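Local coordinates for DNA polymerase sliding clamp 2 (Sulfolobus tokodaii, PDB 3AIZ), which serves as a subunit of a ring-shaped sliding clamp that encircles DNA and tethers the replicative polymerase and other DNA-processing proteins to it, at residues V218-G223 / M228-P233; V130-T135 / I241-P246; K64-K69 / L91-A96; L28-D33 / A96-T101; R148-V153 / L168-A173. All blocks are in the same frame, centred on the assembly; numbering follows the deposited sequence.

Contact 1 of 5, residues V218-G223 / M228-P233; sequences VTVGFG and MKIEVP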
# COMPACT_ATOMS: atom_id res chain seq x y z
N VAL A 218 22.52 12.43 -26.51
CA VAL A 218 22.59 13.86 -26.29
C VAL A 218 23.82 14.45 -26.98
O VAL A 218 24.93 13.94 -26.82
CB VAL A 218 22.66 14.19 -24.79
CG1 VAL A 218 22.67 15.70 -24.58
CG2 VAL A 218 21.50 13.56 -24.05
N THR A 219 23.61 15.51 -27.76
CA THR A 219 24.71 16.19 -28.43
C THR A 219 25.05 17.49 -27.71
O THR A 219 24.21 18.36 -27.54
CB THR A 219 24.38 16.50 -29.90
OG1 THR A 219 24.20 15.27 -30.62
CG2 THR A 219 25.50 17.29 -30.55
N VAL A 220 26.31 17.60 -27.27
CA VAL A 220 26.77 18.79 -26.58
C VAL A 220 27.81 19.52 -27.43
O VAL A 220 28.79 18.93 -27.86
CB VAL A 220 27.40 18.45 -25.22
CG1 VAL A 220 27.93 19.70 -24.54
CG2 VAL A 220 26.38 17.74 -24.33
N GLY A 221 27.57 20.81 -27.66
CA GLY A 221 28.49 21.62 -28.44
C GLY A 221 28.89 22.88 -27.71
O GLY A 221 28.09 23.47 -26.99
N PHE A 222 30.14 23.30 -27.89
CA PHE A 222 30.62 24.55 -27.30
C PHE A 222 31.91 24.99 -27.98
O PHE A 222 32.42 24.32 -28.88
CB PHE A 222 30.83 24.39 -25.80
CG PHE A 222 32.02 23.55 -25.43
CD1 PHE A 222 33.21 24.14 -25.03
CD2 PHE A 222 31.95 22.16 -25.48
CE1 PHE A 222 34.30 23.37 -24.69
CE2 PHE A 222 33.05 21.39 -25.15
CZ PHE A 222 34.23 21.99 -24.75
N GLY A 223 32.44 26.13 -27.54
CA GLY A 223 33.68 26.66 -28.07
C GLY A 223 34.31 27.63 -27.09
O GLY A 223 33.85 27.75 -25.96
N MET A 228 27.04 27.17 -24.78
CA MET A 228 27.02 25.73 -25.00
C MET A 228 25.63 25.29 -25.45
O MET A 228 24.62 25.76 -24.94
CB MET A 228 27.41 24.98 -23.72
CG MET A 228 27.17 23.48 -23.78
SD MET A 228 27.44 22.64 -22.20
CE MET A 228 29.23 22.71 -22.07
N LYS A 229 25.59 24.37 -26.41
CA LYS A 229 24.34 23.89 -26.97
C LYS A 229 24.13 22.41 -26.65
O LYS A 229 24.97 21.58 -26.99
CB LYS A 229 24.32 24.10 -28.48
CG LYS A 229 23.08 23.58 -29.18
CD LYS A 229 23.22 23.71 -30.69
CE LYS A 229 21.97 23.24 -31.41
NZ LYS A 229 22.12 23.37 -32.89
N ILE A 230 23.01 22.09 -26.01
CA ILE A 230 22.65 20.70 -25.74
C ILE A 230 21.42 20.29 -26.55
O ILE A 230 20.38 20.94 -26.48
CB ILE A 230 22.38 20.45 -24.24
CG1 ILE A 230 23.66 20.60 -23.42
CG2 ILE A 230 21.81 19.06 -24.04
CD1 ILE A 230 24.05 22.03 -23.14
N GLU A 231 21.55 19.21 -27.31
CA GLU A 231 20.44 18.68 -28.08
C GLU A 231 19.96 17.37 -27.47
O GLU A 231 20.73 16.42 -27.32
CB GLU A 231 20.84 18.45 -29.54
CG GLU A 231 21.40 19.68 -30.24
CD GLU A 231 21.70 19.43 -31.71
OE1 GLU A 231 21.09 18.51 -32.29
OE2 GLU A 231 22.54 20.16 -32.27
N VAL A 232 18.68 17.32 -27.11
CA VAL A 232 18.10 16.14 -26.49
C VAL A 232 17.03 15.54 -27.39
O VAL A 232 15.84 15.84 -27.25
CB VAL A 232 17.48 16.47 -25.12
CG1 VAL A 232 17.01 15.21 -24.43
CG2 VAL A 232 18.48 17.22 -24.25
N PRO A 233 17.44 14.68 -28.34
CA PRO A 233 16.54 14.06 -29.31
C PRO A 233 15.73 12.93 -28.69
O PRO A 233 16.18 12.30 -27.73
CB PRO A 233 17.50 13.47 -30.35
CG PRO A 233 18.86 14.04 -30.03
CD PRO A 233 18.84 14.30 -28.57
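V220 carries CG1 anti to its backbone N (chi1 178°), which swings that methyl toward M228. The methionine chain runs out extended and then turns at its last torsion (chi3 -72°), and V220 CG1 meets M228 SD at 3.8 Å, the two side chains slanting across one another. The other branch of V220, CG2, lies beside I230 CG1 at 4.1 Å, both residues pointing the same way. I230 uses its second branch too: its CG2 touches V218 CG1 at 3.5 Å. Branched aliphatic residues suit this face because they favour the extended backbone and cover it closely.

Between the side chains runs a regular antiparallel ladder, the two strand axes at 170°. T219 and E231 form one hydrogen-bonded pair, with E231 N to T219 O at 2.8 Å, and G221 and K229 form the next, with K229 N to G221 O at 2.7 Å. V220 and I230 are the non-hydrogen-bonded pair between them. The opposite face is polar and partly exposed. There T219 CB lies 4.1 Å from E231 CB, and the extended K229 reaches along its own strand so that NZ forms a salt bridge with E231 OE2 at 3.3 Å, its hydrogen bond weak.

The two strands make a beta hairpin in the C-terminal half of the clamp subunit. Strand 134-138 pairs with 218-223 on one flank, strand 239-244 with 226-233 on the other, while Y200 of strand 196-201 packs on F222 and M228, and T212, just beyond helix 202-211, packs on V218 and I230.

Contact 2 of 5, residues V130-T135 / I241-P246; sequences VNLSVT and IFWIAP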
# COMPACT_ATOMS: atom_id res chain seq x y z
N VAL A 130 26.77 30.78 -33.64
CA VAL A 130 28.20 30.68 -33.39
C VAL A 130 28.77 29.39 -33.97
O VAL A 130 28.03 28.50 -34.39
CB VAL A 130 28.51 30.71 -31.88
CG1 VAL A 130 28.11 32.04 -31.28
CG2 VAL A 130 27.80 29.56 -31.18
N ASN A 131 30.10 29.29 -33.98
CA ASN A 131 30.76 28.09 -34.45
C ASN A 131 31.14 27.18 -33.28
O ASN A 131 32.03 27.50 -32.50
CB ASN A 131 32.01 28.43 -35.27
CG ASN A 131 32.79 27.20 -35.69
OD1 ASN A 131 32.21 26.19 -36.08
ND2 ASN A 131 34.11 27.28 -35.61
N LEU A 132 30.45 26.05 -33.18
CA LEU A 132 30.75 25.07 -32.14
C LEU A 132 32.05 24.33 -32.46
O LEU A 132 32.06 23.36 -33.22
CB LEU A 132 29.59 24.08 -32.00
CG LEU A 132 28.49 24.43 -31.00
CD1 LEU A 132 28.34 25.94 -30.84
CD2 LEU A 132 27.17 23.81 -31.43
N SER A 133 33.15 24.81 -31.88
CA SER A 133 34.46 24.21 -32.10
C SER A 133 34.47 22.75 -31.66
O SER A 133 35.09 21.90 -32.30
CB SER A 133 35.53 24.98 -31.32
OG SER A 133 35.45 26.37 -31.58
N VAL A 134 33.77 22.46 -30.57
CA VAL A 134 33.75 21.12 -30.00
C VAL A 134 32.33 20.58 -29.88
O VAL A 134 31.45 21.23 -29.32
CB VAL A 134 34.40 21.09 -28.61
CG1 VAL A 134 34.31 19.70 -28.01
CG2 VAL A 134 35.84 21.56 -28.69
N THR A 135 32.11 19.39 -30.42
CA THR A 135 30.84 18.70 -30.27
C THR A 135 31.08 17.24 -29.90
O THR A 135 31.97 16.59 -30.43
CB THR A 135 29.99 18.75 -31.56
OG1 THR A 135 30.71 18.15 -32.64
CG2 THR A 135 29.65 20.19 -31.92
N ILE A 241 16.28 21.48 -26.89
CA ILE A 241 17.50 22.21 -27.20
C ILE A 241 17.77 23.27 -26.15
O ILE A 241 16.92 24.11 -25.86
CB ILE A 241 17.42 22.88 -28.58
CG1 ILE A 241 17.12 21.83 -29.66
CG2 ILE A 241 18.72 23.62 -28.89
CD1 ILE A 241 16.99 22.41 -31.05
N PHE A 242 18.97 23.22 -25.56
CA PHE A 242 19.34 24.18 -24.53
C PHE A 242 20.51 25.05 -24.97
O PHE A 242 21.38 24.60 -25.71
CB PHE A 242 19.70 23.45 -23.23
CG PHE A 242 18.56 22.67 -22.64
CD1 PHE A 242 18.39 21.33 -22.92
CD2 PHE A 242 17.66 23.29 -21.79
CE1 PHE A 242 17.35 20.61 -22.38
CE2 PHE A 242 16.61 22.58 -21.24
CZ PHE A 242 16.46 21.24 -21.53
N TRP A 243 20.51 26.29 -24.50
CA TRP A 243 21.63 27.19 -24.73
C TRP A 243 22.05 27.81 -23.41
O TRP A 243 21.26 28.48 -22.74
CB TRP A 243 21.26 28.28 -25.74
CG TRP A 243 21.26 27.81 -27.16
CD1 TRP A 243 20.17 27.43 -27.89
CD2 TRP A 243 22.39 27.66 -28.02
NE1 TRP A 243 20.56 27.06 -29.16
CE2 TRP A 243 21.92 27.20 -29.26
CE3 TRP A 243 23.76 27.89 -27.86
CZ2 TRP A 243 22.77 26.95 -30.34
CZ3 TRP A 243 24.60 27.64 -28.93
CH2 TRP A 243 24.10 27.18 -30.16
N ILE A 244 23.31 27.59 -23.03
CA ILE A 244 23.83 28.11 -21.77
C ILE A 244 24.82 29.23 -22.02
O ILE A 244 25.80 29.06 -22.76
CB ILE A 244 24.52 27.00 -20.93
CG1 ILE A 244 23.52 25.91 -20.53
CG2 ILE A 244 25.15 27.60 -19.69
CD1 ILE A 244 23.15 24.98 -21.66
N ALA A 245 24.58 30.38 -21.41
CA ALA A 245 25.50 31.50 -21.51
C ALA A 245 26.74 31.21 -20.67
O ALA A 245 26.62 30.89 -19.48
CB ALA A 245 24.84 32.79 -21.06
N PRO A 246 27.93 31.32 -21.27
CA PRO A 246 29.18 31.07 -20.55
C PRO A 246 29.49 32.21 -19.60
O PRO A 246 28.98 33.32 -19.78
CB PRO A 246 30.21 31.04 -21.68
CG PRO A 246 29.64 31.92 -22.72
CD PRO A 246 28.16 31.69 -22.68
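W243 projects the six-membered half of its indole toward V130 and L132, and the two aliphatic side chains meet it obliquely rather than squarely over a face or at an edge. V130 CG2 comes to 4.4 Å from W243 CZ3, while L132 CD1 lies 4.5 Å from the adjoining ring carbon, W243 CH2. Both V130 and L132 point their CB atoms toward the tryptophan, so two short side chains converge on a single long one. The length of the indole suits this gap, since the CA atoms of V130 and W243, the nearest pair, are 11.4 Å apart. The contact thus joins the loop before strand 134-138 to strand 239-244, with V130 still exposed at its margin.

The nitrogen end of the indole faces different company. W243 NE1 makes a weak hydrogen bond to E127 OE1, and P128 and P227 also pack on W243. Just beyond L132, S133 and V134 both face F222 in a classic beta bulge, where the chain leaves its loop and enters strand 134-138.

No hydrogen bond links the two segments, and the touching atoms are all carbon. The contact therefore rests on dispersion and on the removal of apolar surface from water, forces that specify proximity more than exact orientation.

Contact 3 of 5, residues K64-K69 / L91-A96; sequences KPLGIK and LEETEA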
# COMPACT_ATOMS: atom_id res chain seq x y z
N LYS A 64 -1.69 29.26 -42.18
CA LYS A 64 -0.68 30.29 -41.99
C LYS A 64 -0.14 30.27 -40.56
O LYS A 64 -0.86 29.93 -39.62
CB LYS A 64 -1.23 31.67 -42.34
CG LYS A 64 -2.58 31.98 -41.71
CD LYS A 64 -3.20 33.23 -42.33
CE LYS A 64 -4.62 33.44 -41.85
NZ LYS A 64 -5.28 34.59 -42.53
N PRO A 65 1.14 30.63 -40.39
CA PRO A 65 1.84 30.67 -39.10
C PRO A 65 0.98 31.25 -37.99
O PRO A 65 0.20 32.18 -38.23
CB PRO A 65 3.03 31.58 -39.39
CG PRO A 65 3.33 31.33 -40.82
CD PRO A 65 2.01 31.09 -41.49
N LEU A 66 1.12 30.71 -36.78
CA LEU A 66 0.31 31.14 -35.65
C LEU A 66 0.83 30.54 -34.34
O LEU A 66 1.38 29.44 -34.33
CB LEU A 66 -1.16 30.77 -35.87
CG LEU A 66 -2.18 31.09 -34.78
CD1 LEU A 66 -3.54 31.38 -35.38
CD2 LEU A 66 -2.26 29.96 -33.77
N GLY A 67 0.66 31.27 -33.25
CA GLY A 67 1.09 30.81 -31.94
C GLY A 67 -0.02 30.83 -30.91
O GLY A 67 -0.76 31.80 -30.81
N ILE A 68 -0.12 29.76 -30.13
CA ILE A 68 -1.16 29.66 -29.11
C ILE A 68 -0.57 29.58 -27.71
O ILE A 68 0.12 28.62 -27.37
CB ILE A 68 -2.06 28.43 -29.33
CG1 ILE A 68 -2.40 28.27 -30.81
CG2 ILE A 68 -3.32 28.53 -28.49
CD1 ILE A 68 -3.30 27.09 -31.11
N LYS A 69 -0.83 30.60 -26.90
CA LYS A 69 -0.35 30.64 -25.53
C LYS A 69 -1.25 29.80 -24.62
O LYS A 69 -2.39 30.18 -24.35
CB LYS A 69 -0.28 32.08 -25.02
CG LYS A 69 0.33 32.23 -23.64
CD LYS A 69 0.56 33.70 -23.30
CE LYS A 69 1.19 33.86 -21.93
NZ LYS A 69 0.27 33.40 -20.85
N LEU A 91 -2.80 17.59 -32.32
CA LEU A 91 -3.00 18.97 -31.92
C LEU A 91 -3.92 19.65 -32.92
O LEU A 91 -3.60 19.73 -34.11
CB LEU A 91 -1.66 19.71 -31.85
CG LEU A 91 -0.59 19.10 -30.94
CD1 LEU A 91 0.73 19.81 -31.14
CD2 LEU A 91 -1.03 19.16 -29.48
N GLU A 92 -5.06 20.14 -32.44
CA GLU A 92 -6.05 20.75 -33.31
C GLU A 92 -6.44 22.13 -32.82
O GLU A 92 -6.89 22.29 -31.68
CB GLU A 92 -7.28 19.84 -33.41
CG GLU A 92 -8.36 20.34 -34.35
CD GLU A 92 -9.54 19.40 -34.42
OE1 GLU A 92 -9.38 18.22 -34.03
OE2 GLU A 92 -10.63 19.82 -34.86
N GLU A 93 -6.27 23.14 -33.67
CA GLU A 93 -6.61 24.51 -33.32
C GLU A 93 -8.11 24.69 -33.10
O GLU A 93 -8.93 24.06 -33.77
CB GLU A 93 -6.12 25.48 -34.39
CG GLU A 93 -6.40 26.94 -34.07
CD GLU A 93 -6.06 27.88 -35.21
OE1 GLU A 93 -5.74 27.38 -36.31
OE2 GLU A 93 -6.11 29.11 -35.01
N THR A 94 -8.46 25.55 -32.15
CA THR A 94 -9.85 25.82 -31.82
C THR A 94 -10.07 27.32 -31.65
O THR A 94 -9.14 28.05 -31.31
CB THR A 94 -10.27 25.09 -30.53
OG1 THR A 94 -10.19 23.68 -30.73
CG2 THR A 94 -11.68 25.46 -30.12
N GLU A 95 -11.30 27.77 -31.89
CA GLU A 95 -11.65 29.17 -31.68
C GLU A 95 -11.31 29.59 -30.25
O GLU A 95 -10.82 30.70 -30.02
CB GLU A 95 -13.13 29.39 -31.94
CG GLU A 95 -13.64 30.77 -31.54
CD GLU A 95 -15.14 30.91 -31.69
OE1 GLU A 95 -15.72 31.84 -31.09
OE2 GLU A 95 -15.74 30.09 -32.42
N ALA A 96 -11.56 28.70 -29.30
CA ALA A 96 -11.34 28.99 -27.89
C ALA A 96 -9.88 28.79 -27.49
O ALA A 96 -9.39 29.44 -26.56
CB ALA A 96 -12.25 28.14 -27.02
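E93, the third residue of 91-96, is the one that reaches across to L66 and I68, and it follows two residues whose side chains lie elsewhere. L91 lies in strand 88-93 with its side chain against F30 and V100, and its backbone is hydrogen-bonded to A4. E92 follows the alternation of a strand and turns away, packing along K99.

At E93 the side chain points back toward 64-69. Its CG is anti to the backbone N (chi1 -178°) and the rest of the chain stays extended, which delivers the carboxylate to L66, arriving from the opposite direction. E93 OE2 lies 3.4 Å from L66 CD1 and 4.1 Å from L66 CD2, while the methylene carbon E93 CG rests 4.3 Å from I68 CD1. The apolar residues thus pack along the glutamate as far as its acid end. That buried end is provided for: OE2 forms a salt bridge with K119 NZ, and OE1 is hydrogen-bonded to I2 N, pairings that would probably favour the ionised form. At T94 the side chain turns away again, but its carbonyl O accepts a weak hydrogen bond from the same K119 NZ.

Strands 66-71 and 88-93 are not neighbours in a ladder. They belong to the two four-stranded sheets of one domain of the sliding-clamp fold, and their side chains meet across its interior.

Contact 4 of 5, residues L28-D33 / A96-T101; sequences LNFTED and AGLKVT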
# COMPACT_ATOMS: atom_id res chain seq x y z
N LEU A 28 3.06 27.84 -27.85
CA LEU A 28 3.29 26.87 -28.91
C LEU A 28 3.24 27.56 -30.26
O LEU A 28 2.22 28.13 -30.64
CB LEU A 28 2.23 25.76 -28.87
CG LEU A 28 2.44 24.60 -27.90
CD1 LEU A 28 1.21 23.71 -27.89
CD2 LEU A 28 3.68 23.81 -28.27
N ASN A 29 4.36 27.53 -30.98
CA ASN A 29 4.43 28.15 -32.29
C ASN A 29 4.28 27.13 -33.42
O ASN A 29 5.10 26.22 -33.55
CB ASN A 29 5.75 28.91 -32.45
CG ASN A 29 5.91 30.01 -31.41
OD1 ASN A 29 5.10 30.93 -31.34
ND2 ASN A 29 6.95 29.90 -30.60
N PHE A 30 3.23 27.28 -34.21
CA PHE A 30 3.00 26.41 -35.36
C PHE A 30 3.50 27.08 -36.63
O PHE A 30 2.94 28.07 -37.08
CB PHE A 30 1.51 26.09 -35.49
CG PHE A 30 0.95 25.32 -34.33
CD1 PHE A 30 0.47 25.99 -33.21
CD2 PHE A 30 0.89 23.94 -34.35
CE1 PHE A 30 -0.05 25.29 -32.14
CE2 PHE A 30 0.37 23.24 -33.28
CZ PHE A 30 -0.10 23.91 -32.18
N THR A 31 4.56 26.52 -37.21
CA THR A 31 5.12 27.06 -38.44
C THR A 31 5.11 25.99 -39.52
O THR A 31 4.70 24.86 -39.28
CB THR A 31 6.56 27.56 -38.24
OG1 THR A 31 7.45 26.44 -38.15
CG2 THR A 31 6.68 28.39 -36.98
N GLU A 32 5.57 26.35 -40.71
CA GLU A 32 5.61 25.42 -41.83
C GLU A 32 6.66 24.34 -41.60
O GLU A 32 6.48 23.19 -42.01
CB GLU A 32 5.91 26.16 -43.13
CG GLU A 32 5.95 25.26 -44.36
CD GLU A 32 6.43 25.99 -45.60
OE1 GLU A 32 6.97 27.11 -45.47
OE2 GLU A 32 6.27 25.44 -46.72
N ASP A 33 7.76 24.70 -40.94
CA ASP A 33 8.89 23.80 -40.79
C ASP A 33 8.91 23.04 -39.46
O ASP A 33 9.61 22.03 -39.34
CB ASP A 33 10.21 24.56 -40.98
CG ASP A 33 10.40 25.05 -42.40
OD1 ASP A 33 9.58 24.67 -43.27
OD2 ASP A 33 11.36 25.81 -42.65
N ALA A 96 -11.56 28.70 -29.30
CA ALA A 96 -11.34 28.99 -27.89
C ALA A 96 -9.88 28.79 -27.49
O ALA A 96 -9.39 29.44 -26.56
CB ALA A 96 -12.25 28.14 -27.02
N GLY A 97 -9.18 27.90 -28.18
CA GLY A 97 -7.79 27.63 -27.88
C GLY A 97 -7.19 26.47 -28.65
O GLY A 97 -6.96 26.56 -29.85
N LEU A 98 -6.94 25.37 -27.95
CA LEU A 98 -6.28 24.22 -28.54
C LEU A 98 -6.87 22.91 -28.02
O LEU A 98 -7.02 22.72 -26.81
CB LEU A 98 -4.78 24.26 -28.25
CG LEU A 98 -3.92 23.12 -28.80
CD1 LEU A 98 -3.98 23.08 -30.32
CD2 LEU A 98 -2.48 23.28 -28.33
N LYS A 99 -7.21 22.01 -28.94
CA LYS A 99 -7.73 20.70 -28.58
C LYS A 99 -6.65 19.63 -28.71
O LYS A 99 -6.13 19.41 -29.80
CB LYS A 99 -8.93 20.34 -29.45
CG LYS A 99 -9.47 18.94 -29.22
CD LYS A 99 -10.61 18.62 -30.17
CE LYS A 99 -11.10 17.19 -30.00
NZ LYS A 99 -12.18 16.85 -30.95
N VAL A 100 -6.33 18.97 -27.61
CA VAL A 100 -5.31 17.92 -27.62
C VAL A 100 -5.94 16.55 -27.41
O VAL A 100 -6.72 16.36 -26.48
CB VAL A 100 -4.24 18.17 -26.54
CG1 VAL A 100 -3.20 17.06 -26.57
CG2 VAL A 100 -3.58 19.52 -26.74
N THR A 101 -5.59 15.60 -28.27
CA THR A 101 -6.14 14.26 -28.17
C THR A 101 -5.04 13.20 -28.13
O THR A 101 -4.11 13.22 -28.93
CB THR A 101 -7.07 13.94 -29.36
OG1 THR A 101 -8.14 14.89 -29.40
CG2 THR A 101 -7.65 12.54 -29.22
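L98 meets L28 and F30 in the buried interior of the N-terminal domain, and the closest part of the contact is methyl against methyl. L98 CD2 sits 3.7 Å from L28 CD1, the two leucine side chains crossing at about a right angle. The reach of L98 comes from its first torsion, which holds CG anti to the backbone N (chi1 180°) and sends the forked end away from its strand. The second prong, CD1, approaches the ring of F30 obliquely, with F30 CZ 4.4 Å away. Leucine suits the spot because one branched end serves two neighbours, and the flat phenyl of F30 fills a broad area, also touching L91 and I2.

Strands 25-30 and 97-104 lie in different sheets of the domain. The sliding-clamp fold builds each domain from two four-stranded sheets, and L98 projects into the interior between them, where I68 and I70 of strand 66-71 also press on it. The nearest CA atoms, those of L28 and L98, are 9.9 Å apart, a spacing bridged by side chains alone.

Away from this packing the chain becomes polar. After F30 it enters a turn, in which D33 N makes a weak hydrogen bond to T31 OG1 at 3.3 Å, while that same hydroxyl is hydrogen-bonded to S34 O. T31 O is held by Y60 OH, and E32 and D33 lie exposed, as acidic residues well can. On the other strand, K99 packs on N112 and Y114 and forms a long, weak ion pair with a sulfate ion, probably from the crystallisation liquor.

Contact 5 of 5, residues R148-V153 / L168-A173; sequences RDLSLV and LSTEEA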
# COMPACT_ATOMS: atom_id res chain seq x y z
N ARG A 148 25.30 15.05 -10.91
CA ARG A 148 25.35 14.64 -9.51
C ARG A 148 26.73 14.94 -8.92
O ARG A 148 26.83 15.44 -7.80
CB ARG A 148 25.05 13.15 -9.39
CG ARG A 148 25.47 12.54 -8.06
CD ARG A 148 25.81 11.07 -8.24
NE ARG A 148 26.84 10.89 -9.26
CZ ARG A 148 27.14 9.72 -9.82
NH1 ARG A 148 26.48 8.62 -9.46
NH2 ARG A 148 28.08 9.65 -10.74
N ASP A 149 27.78 14.64 -9.67
CA ASP A 149 29.13 14.94 -9.25
C ASP A 149 29.29 16.43 -8.98
O ASP A 149 29.76 16.84 -7.92
CB ASP A 149 30.14 14.50 -10.31
CG ASP A 149 30.15 13.00 -10.52
OD1 ASP A 149 29.53 12.28 -9.71
OD2 ASP A 149 30.79 12.54 -11.49
N LEU A 150 28.88 17.24 -9.95
CA LEU A 150 29.01 18.69 -9.85
C LEU A 150 28.21 19.26 -8.67
O LEU A 150 28.62 20.24 -8.06
CB LEU A 150 28.57 19.36 -11.15
CG LEU A 150 29.43 19.03 -12.38
CD1 LEU A 150 28.79 19.54 -13.66
CD2 LEU A 150 30.84 19.58 -12.22
N SER A 151 27.08 18.62 -8.36
CA SER A 151 26.24 19.08 -7.26
C SER A 151 26.91 18.80 -5.91
O SER A 151 26.32 19.05 -4.86
CB SER A 151 24.87 18.42 -7.31
OG SER A 151 24.94 17.06 -6.91
N LEU A 152 28.13 18.27 -5.96
CA LEU A 152 28.87 17.98 -4.75
C LEU A 152 29.94 19.03 -4.45
O LEU A 152 30.09 19.46 -3.31
CB LEU A 152 29.53 16.60 -4.83
CG LEU A 152 28.61 15.38 -4.67
CD1 LEU A 152 29.40 14.09 -4.84
CD2 LEU A 152 27.93 15.41 -3.31
N VAL A 153 30.66 19.45 -5.48
CA VAL A 153 31.84 20.29 -5.27
C VAL A 153 31.67 21.75 -5.67
O VAL A 153 31.16 22.56 -4.90
CB VAL A 153 33.07 19.70 -6.00
CG1 VAL A 153 34.34 20.31 -5.44
CG2 VAL A 153 33.09 18.19 -5.86
N LEU A 168 36.04 18.30 -17.62
CA LEU A 168 35.23 19.19 -16.79
C LEU A 168 35.87 19.33 -15.41
O LEU A 168 36.28 18.34 -14.81
CB LEU A 168 33.80 18.67 -16.66
CG LEU A 168 32.95 18.59 -17.93
CD1 LEU A 168 33.32 17.36 -18.76
CD2 LEU A 168 31.47 18.57 -17.60
N SER A 169 35.95 20.56 -14.91
CA SER A 169 36.63 20.82 -13.65
C SER A 169 35.91 21.84 -12.77
O SER A 169 35.38 22.83 -13.26
CB SER A 169 38.06 21.32 -13.91
OG SER A 169 38.83 20.33 -14.57
N THR A 170 35.90 21.58 -11.46
CA THR A 170 35.35 22.52 -10.49
C THR A 170 36.19 22.54 -9.22
O THR A 170 36.93 21.59 -8.95
CB THR A 170 33.89 22.18 -10.12
OG1 THR A 170 33.84 20.86 -9.55
CG2 THR A 170 33.01 22.22 -11.35
N GLU A 171 36.07 23.61 -8.45
CA GLU A 171 36.83 23.76 -7.22
C GLU A 171 36.05 24.58 -6.20
O GLU A 171 35.55 25.66 -6.51
CB GLU A 171 38.18 24.43 -7.51
CG GLU A 171 39.09 24.57 -6.29
CD GLU A 171 38.70 25.71 -5.37
OE1 GLU A 171 38.21 26.75 -5.88
OE2 GLU A 171 38.88 25.57 -4.14
N GLU A 172 35.94 24.06 -4.98
CA GLU A 172 35.26 24.78 -3.91
C GLU A 172 35.73 24.35 -2.53
O GLU A 172 35.76 23.17 -2.21
CB GLU A 172 33.74 24.59 -4.01
CG GLU A 172 32.96 25.38 -2.98
CD GLU A 172 31.48 25.06 -2.99
OE1 GLU A 172 30.68 25.94 -3.37
OE2 GLU A 172 31.11 23.93 -2.60
N ALA A 173 36.11 25.34 -1.71
CA ALA A 173 36.49 25.10 -0.32
C ALA A 173 37.54 24.00 -0.17
O ALA A 173 37.44 23.16 0.72
CB ALA A 173 35.25 24.77 0.51
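E172 brings its flat carboxylate against the backbone carbonyl of V153: OE2 of E172 stands 2.7 Å from O of V153, which lies well out of the carboxylate plane, over one face. R175 provides a long, weak ion pair to the same E172 OE2. A second carboxylate, on D149, is approached from above its plane by R148, whose NE makes a salt bridge to D149 OD1 at 3.1 Å with the partner 37° out of that plane. The guanidinium is itself tilted, so the two flat groups do not lie in one plane.

Beyond these polar ends the packing is apolar. T170 has OG1 between its backbone N and carbonyl carbon (chi1 60°), which turns the hydroxyl to V153, with T170 OG1 3.8 Å from V153 CB, and the methyl to L150, with T170 CG2 3.5 Å from L150 CD2. Threonine suits the place: the methyl joins the apolar side, where V157 and I202 also lie, and the hydroxyl accepts a weak hydrogen bond from G154 N.

Here the last turn of helix 140-150 packs on strand 165-172. In sliding clamps the helices line the central hole and the sheets form the outer shell. As the helix ends, S151 OG turns back and donates to R148 O at 2.6 Å.

The helix end is also a subunit boundary. D149 OD2 is hydrogen-bonded to Y105 OH of the neighbouring DNA polymerase sliding clamp C, R148 reaches the same tyrosine weakly, and V153 packs on F109 of that chain.

Contacts 3 and 4 form one cluster in the N-terminal domain, with centres 4 Å apart and A96 in common; strands 66-71 and 25-30 pair, as do 88-93 and 97-104. Contacts 1 and 2 form a second cluster in the C-terminal domain, centres 6 Å apart, joined where strands 226-233 and 239-244 pair. The centre of contact 5 lies about 20 Å from that of contact 1, in the same domain, at the boundary with clamp C. Contacts 3 and 4 close before the others open, contact 3 within the span of contact 4; contacts 5 and then 1 fall within that of contact 2. Contacts 3 and 5, 44 Å apart between centres, mark opposite sides of an elongated two-domain subunit suited to forming an arc of a ring.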